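Local atomic coordinates of endo-polygalacturonase (Pectobacterium carotovorum subsp. carotovorum, PDB entry 1BHE), a protein that hydrolyses the 1,4-alpha-D-galacturonosyl linkages of polygalacturonic acid and takes part in the maceration and soft-rotting of plant tissue. Residues L279-D284 with P323-I328; A305-I310 with G339-N344. All blocks are in the same frame, centred on the assembly; numbering follows the deposited sequence.

Contact 1 of 2, residues L279-D284 with P323-I328; sequences LRIKSD and PDWSDI
Ile281 and Trp325 meet inside the right-handed parallel beta-helix of this glycosyl hydrolase family 28 enzyme. Their strands, 280-282 and 324-328, lie on different walls of the helix. The axes come no nearer than 10.6 Å and run roughly antiparallel, at 153°. No hydrogen bond joins the two segments, and the gap is bridged by side chains.

Ile281 can be followed outward. Its CB points toward 323-328 and splits the side chain into two working branches. The short branch, CG2, stands anti to the backbone N and next to the carbonyl carbon. This puts the methyl over the indole face. CG2 lies 3.6 Å from the centroid of the six-membered ring of Trp325 and 13° off the ring normal, a clear CH-pi contact. The long branch starts at CG1, beside the backbone N, and extends to CD1. There it meets Ile328 tip to tip, with Ile281 CD1 4.0 Å from Ile328 CD1.

On the opposite face Pro323 CB lies 3.5 Å above the indole plane, offset toward the rim, and the ring sits between proline and isoleucine. Ser283 works at the ring edge, where its CB is 3.5 Å from Trp325 CZ2. The hydroxyl of Ser283 is engaged with Ser257 O and Thr259 OG1. Lys282 starts away from the tryptophan, and its NZ forms a salt bridge with Asp224, as does Arg280 NH2. Near this salt bridge, Lys282 CD sits over the centre of the Arg280 guanidinium, 3.5 Å above its plane.

Contact 2 of 2, residues A305-I310 with G339-N344; sequences AKPIVI and GVVVLN
Leu343 CD2 forms the apolar centre with two isoleucines. It lies 4.0 Å from Ile310 CB and 4.1 Å from Ile308 CG2. Leu343 CG stands beside the backbone N, opposite the carbonyl carbon (chi1 -53°), and from there CD2 comes nearer to 305-310. Beside it, Ile308 CB rests 4.0 Å from Val341 CG1. Val341 CG2 meets CG of Pro307, whose ring crosses the valine side chain at about a right angle. Phe330 touches Ile308, and Trp325 touches Ile310, from within the core.

Val309 and Val342 pair on the other face of the sheet. Between the two faces runs the parallel backbone ladder. Ile308 O accepts from Val342 N, Val342 O from Ile310 N, and Ile310 O from Asn344 N. The last bond is short and straight, with Ile310 O and Asn344 N 2.7 Å apart and 172° at the hydrogen. Before the corner at Pro307, Ala305 O accepts from Val340 N at 2.8 Å. The ladder is interrupted at Val340 O: it is buried without a hydrogen-bonding partner, although Lys306 CA lies 3.2 Å from it. At the far end, Asn344 OD1 turns away to Glu346 N. Matching strands of successive coils, stacked in parallel with like apolar residues in rows, are characteristic of a parallel beta-helix.

How the contacts relate
Strand 306-311 ties the contacts together. It lies between strands 277-282 and 340-344, so three successive coils run side by side. Val309 makes two probable hydrogen bonds to contact 1: its O is 2.8 Å from Ile281 N, and its N is 2.8 Å from Leu279 O. In the core, Trp325 CZ3 of contact 1 packs 3.8 Å from Ile310 CG2 of contact 2. The centres of the two contacts are about 13 Å apart. Contact 1 is nearer the probable active site. The Lys282 side chain is about 6 Å from that of His251, an inferred active-site residue, and about 8 Å from that of Asp223, the predicted proton donor. Val309 of contact 2 is about 9 Å from His251, side chain to side chain.

Contact 1 of 2, residues L279-D284 with P323-I328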
ATOM      1  N   LEU A 279       3.939 -14.757   0.783  1.00 13.28           N
ATOM      2  CA  LEU A 279       2.487 -14.706   0.672  1.00 13.48           C
ATOM      3  C   LEU A 279       1.882 -14.842   2.066  1.00 13.49           C
ATOM      4  O   LEU A 279       2.072 -15.854   2.745  1.00 13.67           O
ATOM      5  CB  LEU A 279       1.992 -15.817  -0.252  1.00 13.69           C
ATOM      6  CG  LEU A 279       2.693 -15.950  -1.607  1.00 14.19           C
ATOM      7  CD1 LEU A 279       2.281 -17.251  -2.295  1.00 14.31           C
ATOM      8  CD2 LEU A 279       2.378 -14.760  -2.497  1.00 13.67           C
ATOM      9  N   ARG A 280       1.153 -13.815   2.505  1.00 12.94           N
ATOM     10  CA  ARG A 280       0.638 -13.830   3.862  1.00 12.87           C
ATOM     11  C   ARG A 280      -0.820 -13.481   4.074  1.00 12.89           C
ATOM     12  O   ARG A 280      -1.393 -12.571   3.490  1.00 12.41           O
ATOM     13  CB  ARG A 280       1.511 -12.836   4.656  1.00 12.70           C
ATOM     14  CG  ARG A 280       1.193 -12.762   6.139  1.00 13.31           C
ATOM     15  CD  ARG A 280       2.391 -12.153   6.869  1.00 13.89           C
ATOM     16  NE  ARG A 280       2.438 -10.702   6.654  1.00 14.36           N
ATOM     17  CZ  ARG A 280       3.009  -9.875   7.523  1.00 14.99           C
ATOM     18  NH1 ARG A 280       3.566 -10.378   8.623  1.00 15.33           N
ATOM     19  NH2 ARG A 280       3.029  -8.570   7.299  1.00 15.13           N
ATOM     20  N   ILE A 281      -1.445 -14.242   4.968  1.00 12.64           N
ATOM     21  CA  ILE A 281      -2.800 -14.015   5.437  1.00 13.75           C
ATOM     22  C   ILE A 281      -2.675 -13.971   6.968  1.00 14.77           C
ATOM     23  O   ILE A 281      -2.296 -14.971   7.585  1.00 15.10           O
ATOM     24  CB  ILE A 281      -3.866 -15.025   5.015  1.00 13.37           C
ATOM     25  CG1 ILE A 281      -3.884 -15.236   3.504  1.00 13.46           C
ATOM     26  CG2 ILE A 281      -5.230 -14.535   5.510  1.00 13.78           C
ATOM     27  CD1 ILE A 281      -4.866 -16.255   2.978  1.00 13.10           C
ATOM     28  N   LYS A 282      -2.919 -12.806   7.551  1.00 15.05           N
ATOM     29  CA  LYS A 282      -2.743 -12.646   8.986  1.00 15.72           C
ATOM     30  C   LYS A 282      -3.883 -11.916   9.668  1.00 15.77           C
ATOM     31  O   LYS A 282      -4.532 -11.053   9.080  1.00 15.16           O
ATOM     32  CB  LYS A 282      -1.433 -11.874   9.238  1.00 17.04           C
ATOM     33  CG  LYS A 282      -1.433 -10.485   8.616  1.00 18.53           C
ATOM     34  CD  LYS A 282      -0.192  -9.701   9.017  1.00 19.74           C
ATOM     35  CE  LYS A 282      -0.497  -8.217   9.164  1.00 20.70           C
ATOM     36  NZ  LYS A 282       0.018  -7.445   7.995  1.00 21.41           N
ATOM     37  N   SER A 283      -4.090 -12.242  10.943  1.00 15.30           N
ATOM     38  CA  SER A 283      -5.117 -11.593  11.738  1.00 16.55           C
ATOM     39  C   SER A 283      -4.921 -11.872  13.222  1.00 17.74           C
ATOM     40  O   SER A 283      -3.922 -12.455  13.651  1.00 18.56           O
ATOM     41  CB  SER A 283      -6.512 -12.031  11.277  1.00 16.44           C
ATOM     42  OG  SER A 283      -7.457 -11.011  11.548  1.00 16.17           O
ATOM     43  N   ASP A 284      -5.875 -11.439  14.027  1.00 18.36           N
ATOM     44  CA  ASP A 284      -5.852 -11.670  15.466  1.00 19.85           C
ATOM     45  C   ASP A 284      -7.299 -11.737  15.940  1.00 19.89           C
ATOM     46  O   ASP A 284      -8.210 -11.571  15.123  1.00 19.71           O
ATOM     47  CB  ASP A 284      -5.068 -10.587  16.198  1.00 19.95           C
ATOM     48  CG  ASP A 284      -5.532  -9.184  15.862  1.00 20.67           C
ATOM     49  OD1 ASP A 284      -6.643  -8.823  16.296  1.00 20.11           O
ATOM     50  OD2 ASP A 284      -4.796  -8.447  15.166  1.00 20.71           O
ATOM     51  N   PRO A 323     -11.738 -16.225  12.720  1.00 24.49           N
ATOM     52  CA  PRO A 323     -11.411 -16.275  11.309  1.00 24.03           C
ATOM     53  C   PRO A 323     -12.164 -17.371  10.571  1.00 23.31           C
ATOM     54  O   PRO A 323     -12.200 -18.519  11.023  1.00 22.39           O
ATOM     55  CB  PRO A 323      -9.913 -16.577  11.301  1.00 24.25           C
ATOM     56  CG  PRO A 323      -9.696 -17.373  12.548  1.00 24.47           C
ATOM     57  CD  PRO A 323     -10.663 -16.813  13.558  1.00 24.57           C
ATOM     58  N   ASP A 324     -12.756 -17.026   9.435  1.00 22.19           N
ATOM     59  CA  ASP A 324     -13.476 -17.984   8.602  1.00 21.68           C
ATOM     60  C   ASP A 324     -12.837 -17.911   7.212  1.00 21.12           C
ATOM     61  O   ASP A 324     -13.252 -17.156   6.338  1.00 19.78           O
ATOM     62  CB  ASP A 324     -14.972 -17.732   8.532  1.00 22.44           C
ATOM     63  CG  ASP A 324     -15.702 -18.742   7.668  1.00 22.94           C
ATOM     64  OD1 ASP A 324     -15.102 -19.764   7.273  1.00 23.59           O
ATOM     65  OD2 ASP A 324     -16.893 -18.520   7.370  1.00 23.50           O
ATOM     66  N   TRP A 325     -11.682 -18.559   7.113  1.00 20.11           N
ATOM     67  CA  TRP A 325     -10.850 -18.505   5.917  1.00 20.35           C
ATOM     68  C   TRP A 325     -10.980 -19.792   5.116  1.00 20.90           C
ATOM     69  O   TRP A 325     -10.751 -20.884   5.646  1.00 20.47           O
ATOM     70  CB  TRP A 325      -9.405 -18.210   6.331  1.00 19.55           C
ATOM     71  CG  TRP A 325      -9.172 -16.956   7.122  1.00 19.02           C
ATOM     72  CD1 TRP A 325     -10.042 -15.938   7.382  1.00 18.74           C
ATOM     73  CD2 TRP A 325      -7.937 -16.554   7.739  1.00 18.76           C
ATOM     74  NE1 TRP A 325      -9.462 -14.954   8.132  1.00 18.45           N
ATOM     75  CE2 TRP A 325      -8.157 -15.307   8.357  1.00 18.68           C
ATOM     76  CE3 TRP A 325      -6.667 -17.128   7.831  1.00 18.50           C
ATOM     77  CZ2 TRP A 325      -7.166 -14.627   9.065  1.00 18.52           C
ATOM     78  CZ3 TRP A 325      -5.683 -16.451   8.524  1.00 18.66           C
ATOM     79  CH2 TRP A 325      -5.935 -15.214   9.135  1.00 18.77           C
ATOM     80  N   SER A 326     -11.377 -19.677   3.848  1.00 20.74           N
ATOM     81  CA  SER A 326     -11.544 -20.863   3.014  1.00 21.39           C
ATOM     82  C   SER A 326     -11.252 -20.595   1.544  1.00 21.29           C
ATOM     83  O   SER A 326     -11.070 -19.457   1.116  1.00 21.08           O
ATOM     84  CB  SER A 326     -12.951 -21.442   3.191  1.00 22.20           C
ATOM     85  OG  SER A 326     -13.952 -20.523   2.791  1.00 23.11           O
ATOM     86  N   ASP A 327     -11.194 -21.667   0.759  1.00 20.54           N
ATOM     87  CA  ASP A 327     -10.904 -21.611  -0.667  1.00 20.87           C
ATOM     88  C   ASP A 327      -9.633 -20.804  -0.920  1.00 20.71           C
ATOM     89  O   ASP A 327      -9.602 -19.770  -1.577  1.00 19.97           O
ATOM     90  CB  ASP A 327     -12.085 -21.089  -1.479  1.00 20.70           C
ATOM     91  CG  ASP A 327     -11.875 -21.146  -2.980  1.00 20.75           C
ATOM     92  OD1 ASP A 327     -10.983 -21.882  -3.455  1.00 20.39           O
ATOM     93  OD2 ASP A 327     -12.604 -20.427  -3.701  1.00 21.18           O
ATOM     94  N   ILE A 328      -8.542 -21.302  -0.346  1.00 20.68           N
ATOM     95  CA  ILE A 328      -7.215 -20.701  -0.444  1.00 21.06           C
ATOM     96  C   ILE A 328      -6.303 -21.658  -1.196  1.00 21.34           C
ATOM     97  O   ILE A 328      -6.083 -22.796  -0.766  1.00 21.34           O
ATOM     98  CB  ILE A 328      -6.655 -20.374   0.952  1.00 20.81           C
ATOM     99  CG1 ILE A 328      -7.581 -19.416   1.705  1.00 21.27           C
ATOM    100  CG2 ILE A 328      -5.261 -19.772   0.862  1.00 20.65           C
ATOM    101  CD1 ILE A 328      -7.366 -19.364   3.201  1.00 21.40           C
TER

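Contact 2 of 2, residues A305-I310 with G339-N344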
ATOM      1  N   ALA A 305      12.621 -15.145   4.000  1.00 18.83           N
ATOM      2  CA  ALA A 305      12.643 -15.932   5.221  1.00 19.17           C
ATOM      3  C   ALA A 305      11.393 -16.749   5.488  1.00 19.10           C
ATOM      4  O   ALA A 305      11.486 -17.890   5.945  1.00 18.66           O
ATOM      5  CB  ALA A 305      12.912 -15.020   6.424  1.00 19.14           C
ATOM      6  N   LYS A 306      10.212 -16.189   5.273  1.00 19.05           N
ATOM      7  CA  LYS A 306       8.937 -16.856   5.513  1.00 19.52           C
ATOM      8  C   LYS A 306       8.078 -16.797   4.255  1.00 19.77           C
ATOM      9  O   LYS A 306       7.258 -15.891   4.094  1.00 19.45           O
ATOM     10  CB  LYS A 306       8.211 -16.159   6.671  1.00 20.05           C
ATOM     11  CG  LYS A 306       8.766 -16.426   8.056  1.00 21.00           C
ATOM     12  CD  LYS A 306       7.822 -15.972   9.158  1.00 21.41           C
ATOM     13  CE  LYS A 306       8.596 -15.565  10.401  1.00 22.38           C
ATOM     14  NZ  LYS A 306       8.018 -16.162  11.639  1.00 22.41           N
ATOM     15  N   PRO A 307       8.286 -17.727   3.326  1.00 19.89           N
ATOM     16  CA  PRO A 307       7.639 -17.709   2.032  1.00 19.64           C
ATOM     17  C   PRO A 307       6.129 -17.774   2.068  1.00 19.65           C
ATOM     18  O   PRO A 307       5.461 -17.130   1.252  1.00 19.31           O
ATOM     19  CB  PRO A 307       8.266 -18.874   1.268  1.00 20.41           C
ATOM     20  CG  PRO A 307       8.894 -19.744   2.298  1.00 20.39           C
ATOM     21  CD  PRO A 307       9.274 -18.832   3.431  1.00 19.85           C
ATOM     22  N   ILE A 308       5.547 -18.571   2.954  1.00 19.16           N
ATOM     23  CA  ILE A 308       4.105 -18.686   3.095  1.00 19.30           C
ATOM     24  C   ILE A 308       3.754 -18.508   4.571  1.00 18.95           C
ATOM     25  O   ILE A 308       4.301 -19.196   5.433  1.00 19.64           O
ATOM     26  CB  ILE A 308       3.495 -20.005   2.593  1.00 18.99           C
ATOM     27  CG1 ILE A 308       3.729 -20.203   1.096  1.00 19.15           C
ATOM     28  CG2 ILE A 308       1.999 -20.055   2.901  1.00 19.16           C
ATOM     29  CD1 ILE A 308       3.279 -21.533   0.535  1.00 19.34           C
ATOM     30  N   VAL A 309       2.879 -17.553   4.865  1.00 18.41           N
ATOM     31  CA  VAL A 309       2.431 -17.304   6.222  1.00 17.92           C
ATOM     32  C   VAL A 309       0.905 -17.188   6.273  1.00 18.55           C
ATOM     33  O   VAL A 309       0.308 -16.302   5.667  1.00 17.02           O
ATOM     34  CB  VAL A 309       2.995 -16.028   6.875  1.00 17.76           C
ATOM     35  CG1 VAL A 309       2.427 -15.838   8.285  1.00 17.54           C
ATOM     36  CG2 VAL A 309       4.515 -16.006   6.953  1.00 17.54           C
ATOM     37  N   ILE A 310       0.281 -18.089   7.022  1.00 18.60           N
ATOM     38  CA  ILE A 310      -1.149 -18.052   7.285  1.00 19.72           C
ATOM     39  C   ILE A 310      -1.254 -18.078   8.814  1.00 20.59           C
ATOM     40  O   ILE A 310      -1.115 -19.130   9.440  1.00 21.26           O
ATOM     41  CB  ILE A 310      -1.981 -19.163   6.643  1.00 19.80           C
ATOM     42  CG1 ILE A 310      -1.961 -19.056   5.118  1.00 19.95           C
ATOM     43  CG2 ILE A 310      -3.416 -19.110   7.162  1.00 20.01           C
ATOM     44  CD1 ILE A 310      -2.790 -20.076   4.376  1.00 20.79           C
ATOM     45  N   GLY A 339      13.863 -21.300   4.029  1.00 26.09           N
ATOM     46  CA  GLY A 339      12.900 -20.472   4.745  1.00 25.55           C
ATOM     47  C   GLY A 339      11.952 -21.314   5.584  1.00 25.32           C
ATOM     48  O   GLY A 339      12.049 -22.545   5.624  1.00 25.86           O
ATOM     49  N   VAL A 340      11.030 -20.654   6.271  1.00 24.45           N
ATOM     50  CA  VAL A 340      10.039 -21.298   7.117  1.00 23.97           C
ATOM     51  C   VAL A 340       8.617 -20.979   6.656  1.00 23.97           C
ATOM     52  O   VAL A 340       8.265 -19.822   6.419  1.00 22.92           O
ATOM     53  CB  VAL A 340      10.193 -20.860   8.589  1.00 24.40           C
ATOM     54  CG1 VAL A 340       9.001 -21.246   9.451  1.00 24.23           C
ATOM     55  CG2 VAL A 340      11.463 -21.449   9.197  1.00 24.31           C
ATOM     56  N   VAL A 341       7.788 -22.016   6.575  1.00 23.49           N
ATOM     57  CA  VAL A 341       6.378 -21.863   6.243  1.00 23.06           C
ATOM     58  C   VAL A 341       5.572 -21.974   7.536  1.00 23.23           C
ATOM     59  O   VAL A 341       5.661 -22.980   8.246  1.00 23.89           O
ATOM     60  CB  VAL A 341       5.872 -22.892   5.224  1.00 22.74           C
ATOM     61  CG1 VAL A 341       4.349 -22.918   5.160  1.00 22.58           C
ATOM     62  CG2 VAL A 341       6.436 -22.595   3.844  1.00 22.97           C
ATOM     63  N   VAL A 342       4.805 -20.934   7.842  1.00 23.01           N
ATOM     64  CA  VAL A 342       3.987 -20.902   9.042  1.00 22.97           C
ATOM     65  C   VAL A 342       2.500 -20.990   8.716  1.00 23.29           C
ATOM     66  O   VAL A 342       1.926 -20.137   8.034  1.00 23.17           O
ATOM     67  CB  VAL A 342       4.249 -19.636   9.880  1.00 23.43           C
ATOM     68  CG1 VAL A 342       3.383 -19.617  11.130  1.00 23.37           C
ATOM     69  CG2 VAL A 342       5.721 -19.528  10.263  1.00 23.41           C
ATOM     70  N   LEU A 343       1.861 -22.042   9.216  1.00 22.81           N
ATOM     71  CA  LEU A 343       0.429 -22.251   9.026  1.00 22.87           C
ATOM     72  C   LEU A 343      -0.218 -22.430  10.398  1.00 23.53           C
ATOM     73  O   LEU A 343      -0.156 -23.514  10.989  1.00 23.45           O
ATOM     74  CB  LEU A 343       0.129 -23.437   8.127  1.00 22.32           C
ATOM     75  CG  LEU A 343       0.790 -23.512   6.754  1.00 22.01           C
ATOM     76  CD1 LEU A 343       0.547 -24.870   6.119  1.00 22.16           C
ATOM     77  CD2 LEU A 343       0.298 -22.386   5.854  1.00 21.94           C
ATOM     78  N   ASN A 344      -0.816 -21.361  10.909  1.00 23.53           N
ATOM     79  CA  ASN A 344      -1.443 -21.377  12.225  1.00 23.91           C
ATOM     80  C   ASN A 344      -2.918 -21.001  12.172  1.00 24.88           C
ATOM     81  O   ASN A 344      -3.272 -19.861  11.871  1.00 23.86           O
ATOM     82  CB  ASN A 344      -0.692 -20.425  13.157  1.00 24.05           C
ATOM     83  CG  ASN A 344      -1.165 -20.479  14.592  1.00 24.54           C
ATOM     84  OD1 ASN A 344      -2.127 -21.161  14.946  1.00 24.68           O
ATOM     85  ND2 ASN A 344      -0.474 -19.739  15.451  1.00 25.00           N
TER